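Beta-galactosidase (Geobacillus stearothermophilus, PDB 4OIF) probably hydrolyses terminal non-reducing beta-D-galactose residues from beta-D-galactosides, as an intracellular, zinc-binding, trimeric enzyme of glycoside hydrolase family 42. Local coordinates at residues 423-428 and 473-478; 265-270 and 417-422; 619-624 and 654-659; 639-644 and 680-685. All coordinates share one frame; numbering follows the deposited sequence. Where two conformers were deposited one is given.

Interaction 1: residues 423-428 and 473-478; sequences WALNDA and APMLYL
Leu425 and Tyr477 carry this contact, in which a loop packs on helix 419-427 inside the trimerisation domain. Segment 473-478 runs out of the end of strand 470-473, a parallel strand of the domain's mixed sheet, into that loop. Leu425 places CD1 over one face of the Tyr477 ring, 4.3 Å from the centroid and 19° off the normal, a CH-pi contact set toward the rim of the ring. CB of Leu425 also meets CD2 of Tyr477 at 3.9 Å. The other branch of the leucine turns to Met475: its CD2 is 3.8 Å from CE of Met475, and the two side chains cross at about a right angle. The methionine chain is bent at its last torsion (chi3 68°), which swings CE toward the leucine. Ala424 adds its CB, 3.7 Å from CD1 of Leu478. At the helix end, CB of Ala428 lies 3.6 Å from OH of Tyr477. The contact between the segments is apolar and buried. Around it, Tyr438 of helix 438-451 touches both Leu425 and Met475, and Leu222 of helix 218-246 touches Leu478. The phenol oxygen finds its polar partners elsewhere, in Asp510 and in Lys371 of the second subunit. An alanine in place of Tyr477 would probably leave Leu425 without the ring beneath it and deprive both Asp510 and Lys371 of the second subunit of a partner. Inside the loop, Leu476 is the centre of an inverse gamma turn, with a weak bond from Tyr477 N to Met475 O of 2.9 Å.

Interaction 2: residues 265-270 and 417-422; sequences PFQGLD and YDWENN
Trp419 and the loop 265-270 join two domains here: the loop belongs to the TIM-barrel domain, and helix 419-427 belongs to the trimerisation domain. Phe266 of the loop lies about 7 Å, side chain to side chain, from Glu158, the predicted proton donor. Hydrogen bonds come first. Trp419 NE1 donates to Phe266 O at 2.8 Å; the oxygen lies in the indole plane, and the bond runs nearly along the C=O axis. Gln267 NE2 donates to Tyr417 OH at 3.1 Å with an angle of 167°. Asn422 ND2 gives Tyr417 OH a second bond, of 2.7 Å, so two amides hold the phenol oxygen. Asp418 is the N-cap of the helix, and its OD2 accepts from Asn421 N. Ring contacts form the second group. Asp270 CA sits over one face of the Trp419 indole in a CH-pi contact, while Tyr417 CE2 covers the opposite face. Pro265 lays CG over the tyrosine ring, 3.5 Å from Tyr417 CZ. A leucine in place of Trp419 would probably leave Phe266 O without its donor and open a gap between Asp270 and Tyr417. Charges form the third group. Asp270 holds CG opposite its backbone N (chi1 -170°), which brings OD1 to within 3.4 Å of Trp419 CB. The carboxylates of Asp270 and Glu420 are close, which would be unfavourable if both are ionised. Each has a partner outside the contact: Ser272 for Asp270, and Arg226 in a salt bridge for Glu420. A water bridges the segments, donating to Asp270 OD2 and accepting from Glu420 N, both at 3.0 Å.

Interaction 3: residues 619-624 and 654-659; sequences VLFVKH and VLEEKV
Leu620 sends its side chain across to Leu655 with CG anti to the backbone N (chi1 176°), while Leu655 has CG beside its own N (chi1 -74°). The two chains cross at about a right angle and their CD2 atoms meet at 3.5 Å. CD2 of Leu620 also meets CG1 of Val659, tip to tip, at 3.9 Å. Val622 lies alongside Leu655, pointing the same way, with its CG2 4.0 Å from CD2 of the leucine. The backbones join as a short antiparallel pair. Lys623 N donates to Val654 O at 2.9 Å, and Val654 N donates back to Lys623 O at 2.8 Å. Both donors lie in the carbonyl plane, on a lone pair. Beyond Leu655 the chain turns a corner at Glu656 and Glu657 and enters the other sheet of the C-terminal domain, where Val659 lies. Leu620 also touches Val641, and Val622 touches Ile643, both on strand 638-645. The chemistry is thus divided: two backbone bonds at Lys623 and Val654 hold a short strand edge, and the apolar side chains of Leu620, Val622, Leu655 and Val659 make up most of the rest, joining the two sheets.

Interaction 4: residues 639-644 and 680-685; sequences DYVFIM and RVVEKR
Arg680 pairs with Ile643 near the start of strand 679-685, and the two backbones exchange hydrogen bonds in an antiparallel pair: Arg680 N to Ile643 O is 2.8 Å. The guanidinium leads away to a salt bridge with Asp661. Val681 comes next, in a non-hydrogen-bonded pair with Phe642. Its CG1 lies over one face of the phenyl ring, 4.2 Å from the centroid and 15° off the normal, and its CG2 is 3.7 Å from Phe642 CD2. Phe642 keeps CG beside its backbone N (chi1 -68°), which lays the ring alongside the valine. Val682 pairs with Val641 through two backbone bonds, and its CG1 meets Val641 CB at 3.9 Å on the face that carries Asp639 and Ile643. Glu683 faces Tyr640, its CG 4.2 Å from CE2 of the ring; its carboxylate binds Arg685 in a salt bridge. Lys684 exchanges backbone bonds with Asp639. A water links Asp639 OD2 and Lys684 NZ, and Lys684 NZ also forms a salt bridge with Glu657. Asp639 OD1 is held by Gln634 and Arg686. In the five-stranded antiparallel sheet, strand 628-634 lies beside 638-645, and strand 658-661 beside 679-685. The face with Phe642 packs on helix 341-351, through Ile350 and Ala351.

Along the chain, interactions 2 and 1 come first, in series. Their centres are 10 Å apart, and they touch where Asn421 OD1 probably bonds Leu478 N and Trp423 NE1 probably bonds Gln267 O. Helix 419-427 takes part in both contacts and so ties the TIM-barrel domain to the trimerisation domain; in interaction 1 the loop residue Tyr477 also bonds Lys371 of a second subunit. Interactions 3 and 4 lie at the C-terminal end. Their segments alternate along the chain, and their centres are 9 Å apart. Both reach the five-stranded sheet, in which strands 658-661 and 679-685 are neighbours. The two groups stand well apart: interactions 1 and 4 are about 38 Å from centre to centre.

Interaction 1: residues 423-428 and 473-478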
# COMPACT_ATOMS: atom_id res chain seq x y z
N TRP A 423 13.09 -13.63 -14.29
CA TRP A 423 13.80 -12.62 -13.52
C TRP A 423 14.05 -11.33 -14.32
O TRP A 423 13.65 -10.23 -13.92
CB TRP A 423 15.14 -13.18 -13.02
CG TRP A 423 14.99 -14.28 -11.99
CD1 TRP A 423 13.87 -14.58 -11.28
CD2 TRP A 423 16.00 -15.22 -11.58
NE1 TRP A 423 14.11 -15.65 -10.44
CE2 TRP A 423 15.41 -16.06 -10.61
CE3 TRP A 423 17.33 -15.44 -11.94
CZ2 TRP A 423 16.11 -17.10 -9.99
CZ3 TRP A 423 18.03 -16.47 -11.32
CH2 TRP A 423 17.42 -17.28 -10.36
N ALA A 424 14.70 -11.48 -15.46
CA ALA A 424 15.16 -10.33 -16.23
C ALA A 424 13.98 -9.55 -16.80
O ALA A 424 13.96 -8.32 -16.76
CB ALA A 424 16.11 -10.79 -17.34
N LEU A 425 12.99 -10.26 -17.31
CA LEU A 425 11.81 -9.59 -17.83
C LEU A 425 11.08 -8.84 -16.71
O LEU A 425 10.60 -7.74 -16.93
CB LEU A 425 10.87 -10.58 -18.51
CG LEU A 425 9.54 -10.01 -18.98
CD1 LEU A 425 9.77 -8.87 -19.94
CD2 LEU A 425 8.71 -11.10 -19.64
N ASN A 426 11.01 -9.44 -15.52
CA ASN A 426 10.32 -8.78 -14.40
C ASN A 426 11.05 -7.53 -13.92
O ASN A 426 10.42 -6.54 -13.58
CB ASN A 426 10.13 -9.75 -13.22
CG ASN A 426 8.92 -10.64 -13.40
OD1 ASN A 426 8.03 -10.34 -14.19
ND2 ASN A 426 8.89 -11.74 -12.67
N ASP A 427 12.38 -7.58 -13.92
CA ASP A 427 13.20 -6.45 -13.49
C ASP A 427 13.28 -5.31 -14.50
O ASP A 427 13.58 -4.17 -14.13
CB ASP A 427 14.61 -6.91 -13.17
CG ASP A 427 15.35 -5.92 -12.31
OD1 ASP A 427 14.81 -5.58 -11.24
OD2 ASP A 427 16.45 -5.46 -12.71
N ALA A 428 13.02 -5.61 -15.76
CA ALA A 428 13.20 -4.65 -16.85
C ALA A 428 12.31 -3.41 -16.72
O ALA A 428 11.15 -3.50 -16.34
CB ALA A 428 12.96 -5.34 -18.20
N ALA A 473 7.63 -21.47 -27.22
CA ALA A 473 8.48 -20.62 -26.38
C ALA A 473 8.00 -19.17 -26.37
O ALA A 473 8.56 -18.33 -27.08
CB ALA A 473 9.92 -20.69 -26.86
N PRO A 474 6.97 -18.87 -25.58
CA PRO A 474 6.40 -17.51 -25.58
C PRO A 474 7.22 -16.52 -24.76
O PRO A 474 7.80 -16.90 -23.73
CB PRO A 474 5.02 -17.71 -24.94
CG PRO A 474 4.83 -19.19 -24.82
CD PRO A 474 6.19 -19.79 -24.76
N MET A 475 7.25 -15.26 -25.20
CA MET A 475 7.91 -14.18 -24.45
C MET A 475 9.29 -14.58 -23.94
O MET A 475 9.60 -14.41 -22.76
CB MET A 475 7.05 -13.74 -23.27
CG MET A 475 5.68 -13.29 -23.66
SD MET A 475 4.73 -12.74 -22.24
CE MET A 475 5.66 -11.27 -21.83
N LEU A 476 10.11 -15.14 -24.83
CA LEU A 476 11.46 -15.53 -24.46
C LEU A 476 12.37 -14.32 -24.60
O LEU A 476 13.31 -14.33 -25.39
CB LEU A 476 11.95 -16.68 -25.34
CG LEU A 476 13.20 -17.39 -24.80
CD1 LEU A 476 12.95 -17.98 -23.43
CD2 LEU A 476 13.66 -18.45 -25.78
N TYR A 477 12.04 -13.29 -23.82
CA TYR A 477 12.70 -11.99 -23.84
C TYR A 477 14.21 -12.11 -23.74
O TYR A 477 14.94 -11.56 -24.55
CB TYR A 477 12.12 -11.15 -22.70
CG TYR A 477 12.94 -9.98 -22.18
CD1 TYR A 477 12.86 -8.73 -22.78
CD2 TYR A 477 13.75 -10.12 -21.05
CE1 TYR A 477 13.59 -7.65 -22.29
CE2 TYR A 477 14.48 -9.05 -20.56
CZ TYR A 477 14.40 -7.82 -21.18
OH TYR A 477 15.13 -6.76 -20.70
N LEU A 478 14.68 -12.85 -22.74
CA LEU A 478 16.09 -13.16 -22.62
C LEU A 478 16.41 -14.52 -23.23
O LEU A 478 15.76 -15.51 -22.91
CB LEU A 478 16.50 -13.13 -21.14
CG LEU A 478 17.94 -13.49 -20.77
CD1 LEU A 478 18.35 -12.70 -19.54
CD2 LEU A 478 18.10 -15.00 -20.53

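Interaction 2: residues 265-270 and 417-422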
# COMPACT_ATOMS: atom_id res chain seq x y z
N PRO A 265 5.65 -20.68 -11.23
CA PRO A 265 6.83 -21.31 -10.64
C PRO A 265 7.43 -20.44 -9.55
O PRO A 265 7.37 -19.21 -9.67
CB PRO A 265 7.78 -21.45 -11.82
CG PRO A 265 6.89 -21.50 -13.02
CD PRO A 265 5.69 -20.68 -12.70
N PHE A 266 7.94 -21.07 -8.50
CA PHE A 266 8.62 -20.34 -7.44
C PHE A 266 9.67 -19.44 -8.07
O PHE A 266 10.43 -19.88 -8.95
CB PHE A 266 9.24 -21.31 -6.43
CG PHE A 266 9.99 -20.63 -5.32
CD1 PHE A 266 9.34 -19.77 -4.45
CD2 PHE A 266 11.34 -20.86 -5.14
CE1 PHE A 266 10.03 -19.14 -3.43
CE2 PHE A 266 12.04 -20.24 -4.12
CZ PHE A 266 11.38 -19.38 -3.26
N GLN A 267 9.70 -18.17 -7.65
CA GLN A 267 10.53 -17.17 -8.29
C GLN A 267 11.84 -16.95 -7.56
O GLN A 267 12.75 -16.33 -8.10
CB GLN A 267 9.79 -15.85 -8.41
CG GLN A 267 8.73 -15.85 -9.51
CD GLN A 267 9.27 -16.49 -10.77
OE1 GLN A 267 10.09 -15.90 -11.48
NE2 GLN A 267 8.83 -17.72 -11.05
N GLY A 268 11.95 -17.48 -6.35
CA GLY A 268 13.12 -17.23 -5.52
C GLY A 268 14.37 -18.02 -5.83
O GLY A 268 15.46 -17.67 -5.38
N LEU A 269 14.23 -19.10 -6.60
CA LEU A 269 15.35 -19.98 -6.92
C LEU A 269 15.18 -20.57 -8.31
O LEU A 269 14.07 -20.83 -8.76
CB LEU A 269 15.45 -21.11 -5.89
CG LEU A 269 15.86 -20.75 -4.46
CD1 LEU A 269 15.68 -21.96 -3.55
CD2 LEU A 269 17.30 -20.26 -4.43
N ASP A 270 16.29 -20.77 -9.00
CA ASP A 270 16.25 -21.40 -10.31
C ASP A 270 16.19 -22.92 -10.15
O ASP A 270 17.21 -23.59 -9.99
CB ASP A 270 17.46 -20.98 -11.14
CG ASP A 270 17.35 -21.41 -12.59
OD1 ASP A 270 16.44 -22.19 -12.92
OD2 ASP A 270 18.19 -20.96 -13.40
N TYR A 417 10.07 -22.80 -20.67
CA TYR A 417 10.06 -21.84 -19.59
C TYR A 417 11.50 -21.59 -19.14
O TYR A 417 12.32 -22.50 -19.15
CB TYR A 417 9.21 -22.35 -18.43
CG TYR A 417 9.30 -21.50 -17.19
CD1 TYR A 417 8.65 -20.28 -17.12
CD2 TYR A 417 10.02 -21.93 -16.07
CE1 TYR A 417 8.70 -19.50 -15.97
CE2 TYR A 417 10.09 -21.15 -14.92
CZ TYR A 417 9.42 -19.93 -14.88
OH TYR A 417 9.46 -19.12 -13.77
N ASP A 418 11.81 -20.35 -18.76
CA ASP A 418 13.16 -20.01 -18.30
C ASP A 418 13.10 -19.06 -17.09
O ASP A 418 12.53 -17.97 -17.17
CB ASP A 418 13.96 -19.40 -19.45
CG ASP A 418 15.43 -19.25 -19.13
OD1 ASP A 418 16.16 -20.26 -19.20
OD2 ASP A 418 15.87 -18.13 -18.81
N TRP A 419 13.69 -19.51 -15.98
CA TRP A 419 13.71 -18.76 -14.72
C TRP A 419 14.45 -17.44 -14.86
O TRP A 419 13.99 -16.40 -14.38
CB TRP A 419 14.35 -19.60 -13.60
CG TRP A 419 13.37 -20.36 -12.71
CD1 TRP A 419 12.81 -19.91 -11.54
CD2 TRP A 419 12.87 -21.69 -12.91
NE1 TRP A 419 11.99 -20.88 -11.01
CE2 TRP A 419 12.01 -21.98 -11.82
CE3 TRP A 419 13.07 -22.67 -13.89
CZ2 TRP A 419 11.33 -23.21 -11.70
CZ3 TRP A 419 12.40 -23.90 -13.77
CH2 TRP A 419 11.54 -24.15 -12.68
N GLU A 420 15.61 -17.48 -15.51
CA GLU A 420 16.39 -16.28 -15.66
C GLU A 420 15.64 -15.27 -16.54
O GLU A 420 15.65 -14.08 -16.26
CB GLU A 420 17.78 -16.62 -16.22
CG GLU A 420 18.69 -17.28 -15.16
CD GLU A 420 20.06 -17.74 -15.67
OE1 GLU A 420 20.30 -17.77 -16.89
OE2 GLU A 420 20.91 -18.06 -14.82
N ASN A 421 14.96 -15.77 -17.57
CA ASN A 421 14.09 -14.93 -18.38
C ASN A 421 12.97 -14.28 -17.56
O ASN A 421 12.67 -13.10 -17.73
CB ASN A 421 13.49 -15.74 -19.53
CG ASN A 421 12.57 -14.92 -20.41
OD1 ASN A 421 12.98 -13.92 -20.99
ND2 ASN A 421 11.32 -15.35 -20.52
N ASN A 422 12.36 -15.05 -16.67
CA ASN A 422 11.36 -14.52 -15.76
C ASN A 422 11.94 -13.37 -14.91
O ASN A 422 11.37 -12.28 -14.84
CB ASN A 422 10.84 -15.65 -14.86
CG ASN A 422 9.42 -15.41 -14.37
OD1 ASN A 422 8.94 -14.28 -14.36
ND2 ASN A 422 8.75 -16.47 -13.95
O HOH W 1 17.16 -20.03 -16.10
O HOH W 2 20.40 -19.26 -12.58

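Interaction 3: residues 619-624 and 654-659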
# COMPACT_ATOMS: atom_id res chain seq x y z
N VAL A 619 -3.59 -39.67 -25.13
CA VAL A 619 -3.23 -41.07 -25.02
C VAL A 619 -4.48 -41.92 -25.23
O VAL A 619 -4.46 -42.90 -25.95
CB VAL A 619 -2.58 -41.35 -23.66
CG1 VAL A 619 -2.58 -42.84 -23.37
CG2 VAL A 619 -1.17 -40.77 -23.63
N LEU A 620 -5.58 -41.55 -24.59
CA LEU A 620 -6.85 -42.17 -24.91
C LEU A 620 -7.88 -41.09 -25.14
O LEU A 620 -8.13 -40.27 -24.26
CB LEU A 620 -7.32 -43.11 -23.80
CG LEU A 620 -8.71 -43.74 -24.03
CD1 LEU A 620 -8.68 -44.78 -25.14
CD2 LEU A 620 -9.24 -44.35 -22.73
N PHE A 621 -8.47 -41.07 -26.33
CA PHE A 621 -9.50 -40.09 -26.60
C PHE A 621 -10.76 -40.37 -25.78
O PHE A 621 -11.26 -41.49 -25.75
CB PHE A 621 -9.86 -40.05 -28.09
CG PHE A 621 -11.00 -39.12 -28.39
CD1 PHE A 621 -10.79 -37.76 -28.44
CD2 PHE A 621 -12.29 -39.60 -28.57
CE1 PHE A 621 -11.85 -36.88 -28.70
CE2 PHE A 621 -13.35 -38.74 -28.82
CZ PHE A 621 -13.13 -37.37 -28.88
N VAL A 622 -11.25 -39.35 -25.10
CA VAL A 622 -12.53 -39.43 -24.43
C VAL A 622 -13.34 -38.21 -24.86
O VAL A 622 -12.84 -37.10 -24.80
CB VAL A 622 -12.40 -39.46 -22.90
CG1 VAL A 622 -13.78 -39.48 -22.26
CG2 VAL A 622 -11.56 -40.63 -22.44
N LYS A 623 -14.57 -38.42 -25.29
CA LYS A 623 -15.45 -37.31 -25.67
C LYS A 623 -16.06 -36.68 -24.42
O LYS A 623 -16.65 -37.38 -23.59
CB LYS A 623 -16.53 -37.79 -26.62
CG LYS A 623 -17.60 -36.77 -26.96
CD LYS A 623 -18.39 -37.22 -28.18
CE LYS A 623 -19.43 -36.18 -28.60
NZ LYS A 623 -20.47 -35.96 -27.54
N HIS A 624 -15.92 -35.37 -24.28
CA HIS A 624 -16.38 -34.67 -23.09
C HIS A 624 -16.53 -33.16 -23.31
O HIS A 624 -16.01 -32.61 -24.28
CB HIS A 624 -15.43 -34.93 -21.91
CG HIS A 624 -14.04 -34.41 -22.13
ND1 HIS A 624 -13.73 -33.07 -22.08
CD2 HIS A 624 -12.88 -35.05 -22.41
CE1 HIS A 624 -12.44 -32.90 -22.32
NE2 HIS A 624 -11.90 -34.10 -22.51
N VAL A 654 -17.65 -39.98 -23.04
CA VAL A 654 -17.82 -41.14 -23.93
C VAL A 654 -16.48 -41.77 -24.31
O VAL A 654 -15.60 -41.11 -24.87
CB VAL A 654 -18.57 -40.77 -25.24
CG1 VAL A 654 -18.80 -42.00 -26.09
CG2 VAL A 654 -19.90 -40.11 -24.93
N LEU A 655 -16.34 -43.06 -23.99
CA LEU A 655 -15.17 -43.85 -24.35
C LEU A 655 -15.46 -44.62 -25.63
O LEU A 655 -16.49 -45.28 -25.72
CB LEU A 655 -14.84 -44.83 -23.23
CG LEU A 655 -14.20 -44.32 -21.94
CD1 LEU A 655 -14.66 -45.17 -20.77
CD2 LEU A 655 -12.70 -44.41 -22.06
N GLU A 656 -14.57 -44.54 -26.62
CA GLU A 656 -14.78 -45.24 -27.89
C GLU A 656 -14.23 -46.66 -27.85
O GLU A 656 -14.84 -47.59 -28.37
CB GLU A 656 -14.14 -44.48 -29.06
CG GLU A 656 -14.91 -43.24 -29.47
CD GLU A 656 -14.18 -42.42 -30.53
OE1 GLU A 656 -13.04 -42.78 -30.90
OE2 GLU A 656 -14.76 -41.42 -30.98
N GLU A 657 -13.07 -46.82 -27.22
CA GLU A 657 -12.47 -48.14 -27.02
C GLU A 657 -12.86 -48.62 -25.63
O GLU A 657 -13.25 -47.82 -24.79
CB GLU A 657 -10.95 -48.09 -27.19
CG GLU A 657 -10.51 -47.86 -28.64
CD GLU A 657 -9.00 -47.84 -28.80
OE1 GLU A 657 -8.37 -46.86 -28.34
OE2 GLU A 657 -8.45 -48.81 -29.37
N LYS A 658 -12.75 -49.92 -25.36
CA LYS A 658 -13.12 -50.40 -24.03
C LYS A 658 -11.92 -50.47 -23.10
O LYS A 658 -10.78 -50.66 -23.50
CB LYS A 658 -13.82 -51.76 -24.10
CG LYS A 658 -13.44 -52.62 -25.30
CD LYS A 658 -14.29 -53.89 -25.34
CE LYS A 658 -15.77 -53.56 -25.33
NZ LYS A 658 -16.61 -54.75 -25.59
N VAL A 659 -12.21 -50.29 -21.82
CA VAL A 659 -11.21 -50.13 -20.80
C VAL A 659 -11.72 -50.77 -19.54
O VAL A 659 -12.90 -51.12 -19.46
CB VAL A 659 -10.92 -48.65 -20.53
CG1 VAL A 659 -10.17 -48.02 -21.68
CG2 VAL A 659 -12.24 -47.91 -20.29

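Interaction 4: residues 639-644 and 680-685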
# COMPACT_ATOMS: atom_id res chain seq x y z
N ASP A 639 -1.98 -48.51 -20.71
CA ASP A 639 -2.22 -47.11 -20.40
C ASP A 639 -3.09 -47.00 -19.14
O ASP A 639 -4.02 -47.78 -18.94
CB ASP A 639 -2.89 -46.41 -21.59
CG ASP A 639 -1.93 -46.19 -22.76
OD1 ASP A 639 -0.71 -45.97 -22.53
OD2 ASP A 639 -2.40 -46.23 -23.92
N TYR A 640 -2.75 -46.05 -18.28
CA TYR A 640 -3.58 -45.68 -17.14
C TYR A 640 -4.13 -44.30 -17.38
O TYR A 640 -3.40 -43.33 -17.48
CB TYR A 640 -2.80 -45.70 -15.83
CG TYR A 640 -2.26 -47.04 -15.43
CD1 TYR A 640 -0.90 -47.31 -15.54
CD2 TYR A 640 -3.09 -48.03 -14.93
CE1 TYR A 640 -0.39 -48.54 -15.17
CE2 TYR A 640 -2.59 -49.26 -14.56
CZ TYR A 640 -1.24 -49.51 -14.68
OH TYR A 640 -0.73 -50.73 -14.30
N VAL A 641 -5.45 -44.21 -17.46
CA VAL A 641 -6.10 -42.99 -17.88
C VAL A 641 -6.99 -42.46 -16.78
O VAL A 641 -7.78 -43.18 -16.19
CB VAL A 641 -6.89 -43.25 -19.17
CG1 VAL A 641 -7.51 -41.96 -19.68
CG2 VAL A 641 -5.96 -43.87 -20.22
N PHE A 642 -6.85 -41.18 -16.48
CA PHE A 642 -7.65 -40.50 -15.47
C PHE A 642 -8.66 -39.59 -16.15
O PHE A 642 -8.28 -38.68 -16.91
CB PHE A 642 -6.76 -39.67 -14.54
CG PHE A 642 -5.86 -40.48 -13.65
CD1 PHE A 642 -4.77 -41.16 -14.17
CD2 PHE A 642 -6.09 -40.53 -12.29
CE1 PHE A 642 -3.93 -41.90 -13.34
CE2 PHE A 642 -5.26 -41.27 -11.45
CZ PHE A 642 -4.17 -41.96 -11.98
N ILE A 643 -9.94 -39.84 -15.88
CA ILE A 643 -11.01 -38.99 -16.37
C ILE A 643 -11.59 -38.18 -15.20
O ILE A 643 -12.28 -38.72 -14.34
CB ILE A 643 -12.10 -39.81 -17.06
CG1 ILE A 643 -11.47 -40.81 -18.04
CG2 ILE A 643 -13.09 -38.89 -17.75
CD1 ILE A 643 -12.47 -41.79 -18.69
N MET A 644 -11.29 -36.89 -15.19
CA MET A 644 -11.53 -36.05 -14.02
C MET A 644 -12.54 -34.93 -14.28
O MET A 644 -12.36 -34.09 -15.16
CB MET A 644 -10.19 -35.47 -13.53
CG MET A 644 -9.16 -36.55 -13.22
SD MET A 644 -7.49 -35.91 -13.01
CE MET A 644 -7.08 -35.38 -14.67
N ARG A 680 -12.71 -41.01 -12.71
CA ARG A 680 -12.72 -42.37 -13.15
C ARG A 680 -11.28 -42.75 -13.45
O ARG A 680 -10.61 -42.05 -14.19
CB ARG A 680 -13.60 -42.52 -14.38
CG ARG A 680 -14.54 -43.66 -14.29
CD ARG A 680 -15.65 -43.45 -13.27
NE ARG A 680 -16.64 -44.50 -13.48
CZ ARG A 680 -16.51 -45.72 -12.98
NH1 ARG A 680 -15.47 -46.00 -12.20
NH2 ARG A 680 -17.42 -46.65 -13.22
N VAL A 681 -10.78 -43.81 -12.84
CA VAL A 681 -9.43 -44.25 -13.15
C VAL A 681 -9.53 -45.55 -13.91
O VAL A 681 -10.10 -46.54 -13.44
CB VAL A 681 -8.56 -44.42 -11.91
CG1 VAL A 681 -7.16 -44.82 -12.32
CG2 VAL A 681 -8.50 -43.10 -11.16
N VAL A 682 -8.95 -45.55 -15.09
CA VAL A 682 -9.26 -46.56 -16.08
C VAL A 682 -7.99 -47.17 -16.66
O VAL A 682 -6.95 -46.53 -16.70
CB VAL A 682 -10.18 -45.93 -17.15
CG1 VAL A 682 -9.57 -45.97 -18.54
CG2 VAL A 682 -11.53 -46.59 -17.11
N GLU A 683 -8.06 -48.43 -17.04
CA GLU A 683 -6.89 -49.13 -17.55
C GLU A 683 -7.17 -49.65 -18.95
O GLU A 683 -8.25 -50.17 -19.23
CB GLU A 683 -6.50 -50.28 -16.61
CG GLU A 683 -5.37 -51.15 -17.11
CD GLU A 683 -5.19 -52.40 -16.27
OE1 GLU A 683 -4.51 -53.34 -16.74
OE2 GLU A 683 -5.73 -52.45 -15.15
N LYS A 684 -6.19 -49.49 -19.83
CA LYS A 684 -6.35 -49.95 -21.21
C LYS A 684 -5.15 -50.76 -21.65
O LYS A 684 -4.04 -50.23 -21.74
CB LYS A 684 -6.57 -48.76 -22.14
CG LYS A 684 -6.78 -49.19 -23.58
CD LYS A 684 -7.58 -48.17 -24.34
CE LYS A 684 -7.67 -48.58 -25.80
NZ LYS A 684 -6.35 -48.49 -26.49
N ARG A 685 -5.36 -52.04 -21.91
CA ARG A 685 -4.26 -52.94 -22.28
C ARG A 685 -3.64 -52.52 -23.60
O ARG A 685 -4.34 -52.14 -24.53
CB ARG A 685 -4.75 -54.39 -22.36
CG ARG A 685 -3.62 -55.39 -22.53
CD ARG A 685 -2.72 -55.37 -21.31
NE ARG A 685 -3.49 -55.63 -20.09
CZ ARG A 685 -3.05 -55.40 -18.86
NH1 ARG A 685 -1.84 -54.89 -18.67
NH2 ARG A 685 -3.82 -55.67 -17.82
O HOH W 3 -4.80 -45.93 -25.13